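Local coordinates for hypothetical protein TTHA0636 (Thermus thermophilus HB8, PDB 1WWP) that is of unknown function but, by resemblance to nucleotidyltransferase substrate-binding proteins, probably works with a nucleotidyltransferase, perhaps in holding its substrate, at residues L62-G67 and E73-L78. Residues are numbered along the deposited sequence; the frame is centred on the assembly and turned at random.
Sequences LAREVG and EARLAL
Arg64 and Ala74 carry the apolar part of this contact, and their CA atoms, 6.0 Å apart, are the nearest CA pair across the two segments. Ala74 directs its methyl at the aliphatic shaft of Arg64: Ala74 CB lies 4.0 Å from Arg64 CB and 3.9 Å from Arg64 CD, so the methyl rests alongside the shaft. The torsions account for this. Arg64 CG stands anti to its own backbone N (chi1 174°) and chi2 continues the extension, while the first bend comes at chi3 (67°), about the CG-CD bond.

The polar ends add proximity without a bond. Arg64 NH1 comes within 3.9 Å of Arg75 NH2, with the two guanidinium planes 15° apart; no hydrogen bond crosses between the segments, and the closeness of like charges is probably somewhat unfavourable. Arg75 reaches there through a chain bent at chi2, and Leu78 CD1 of its own helix sits above one face of the Arg75 guanidinium, nearer the outside of the group than its centre.

A Schellman motif ends helix 56-66 at Gly67, which has positive phi and whose N bonds to Arg64 O at 3.0 Å; a backbone bond between Ala63 and Leu69 follows in the same turn. In the first turn of helix 71-86, Glu73 accepts a hydrogen bond from the backbone N of Arg70 and forms a salt bridge with Arg116, tying this helix to helix 93-116. With 125 Å² buried in total, this is a small contact between consecutive helices across a short connection, part of the all-helical fold of the nucleotidyltransferase substrate-binding family.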
# COMPACT_ATOMS: atom_id res chain seq x y z
N LEU A 62 4.97 23.43 -1.63
CA LEU A 62 4.13 24.59 -1.99
C LEU A 62 3.18 24.90 -0.83
O LEU A 62 2.95 26.05 -0.50
CB LEU A 62 3.33 24.30 -3.28
CG LEU A 62 4.18 24.09 -4.54
CD1 LEU A 62 3.33 23.50 -5.66
CD2 LEU A 62 4.82 25.42 -4.98
N ALA A 63 2.63 23.87 -0.19
CA ALA A 63 1.75 24.11 0.95
C ALA A 63 2.54 24.90 2.01
O ALA A 63 2.00 25.80 2.64
CB ALA A 63 1.26 22.77 1.52
N ARG A 64 3.81 24.56 2.18
CA ARG A 64 4.65 25.25 3.16
C ARG A 64 4.88 26.70 2.79
O ARG A 64 4.71 27.59 3.62
CB ARG A 64 6.02 24.57 3.28
CG ARG A 64 6.98 25.35 4.20
CD ARG A 64 8.37 24.72 4.23
NE ARG A 64 9.03 24.84 2.93
CZ ARG A 64 9.66 23.84 2.33
NH1 ARG A 64 9.71 22.64 2.91
NH2 ARG A 64 10.22 24.02 1.14
N GLU A 65 5.28 26.96 1.55
CA GLU A 65 5.54 28.34 1.18
C GLU A 65 4.30 29.23 1.26
O GLU A 65 4.39 30.42 1.56
CB GLU A 65 6.17 28.42 -0.22
CG GLU A 65 5.43 27.70 -1.33
CD GLU A 65 6.22 27.67 -2.64
OE1 GLU A 65 7.31 27.06 -2.66
OE2 GLU A 65 5.76 28.25 -3.64
N VAL A 66 3.13 28.66 0.99
CA VAL A 66 1.91 29.44 1.02
C VAL A 66 1.41 29.63 2.45
O VAL A 66 0.53 30.44 2.73
CB VAL A 66 0.85 28.79 0.09
CG1 VAL A 66 -0.35 28.27 0.86
CG2 VAL A 66 0.43 29.81 -0.93
N GLY A 67 2.00 28.87 3.36
CA GLY A 67 1.64 28.99 4.76
C GLY A 67 0.68 27.94 5.29
O GLY A 67 0.41 27.91 6.49
N GLU A 73 5.31 21.35 10.55
CA GLU A 73 4.27 20.48 9.99
C GLU A 73 4.80 19.95 8.66
O GLU A 73 4.71 18.75 8.37
CB GLU A 73 2.99 21.28 9.75
CG GLU A 73 2.40 21.95 10.97
CD GLU A 73 1.13 22.71 10.66
OE1 GLU A 73 1.17 23.64 9.82
OE2 GLU A 73 0.07 22.38 11.25
N ALA A 74 5.36 20.84 7.85
CA ALA A 74 5.91 20.47 6.54
C ALA A 74 6.86 19.29 6.67
O ALA A 74 6.69 18.29 5.99
CB ALA A 74 6.63 21.65 5.89
N ARG A 75 7.85 19.39 7.56
CA ARG A 75 8.80 18.31 7.75
C ARG A 75 8.13 17.01 8.19
O ARG A 75 8.48 15.93 7.73
CB ARG A 75 9.88 18.71 8.76
CG ARG A 75 10.87 19.73 8.21
CD ARG A 75 11.61 19.13 7.01
NE ARG A 75 12.07 20.14 6.06
CZ ARG A 75 12.62 19.86 4.89
NH1 ARG A 75 12.79 18.59 4.52
NH2 ARG A 75 13.00 20.83 4.07
N LEU A 76 7.14 17.10 9.07
CA LEU A 76 6.45 15.90 9.51
C LEU A 76 5.73 15.31 8.28
O LEU A 76 5.62 14.09 8.14
CB LEU A 76 5.44 16.25 10.61
CG LEU A 76 5.09 15.27 11.75
CD1 LEU A 76 3.59 15.16 11.83
CD2 LEU A 76 5.72 13.90 11.54
N ALA A 77 5.25 16.19 7.39
CA ALA A 77 4.56 15.79 6.16
C ALA A 77 5.52 15.05 5.21
O ALA A 77 5.17 14.01 4.65
CB ALA A 77 3.99 17.02 5.45
N LEU A 78 6.71 15.60 5.04
CA LEU A 78 7.72 15.00 4.17
C LEU A 78 8.13 13.64 4.72
O LEU A 78 8.52 12.73 3.97
CB LEU A 78 8.94 15.92 4.07
CG LEU A 78 8.73 17.24 3.34
CD1 LEU A 78 9.89 18.19 3.61
CD2 LEU A 78 8.57 16.99 1.84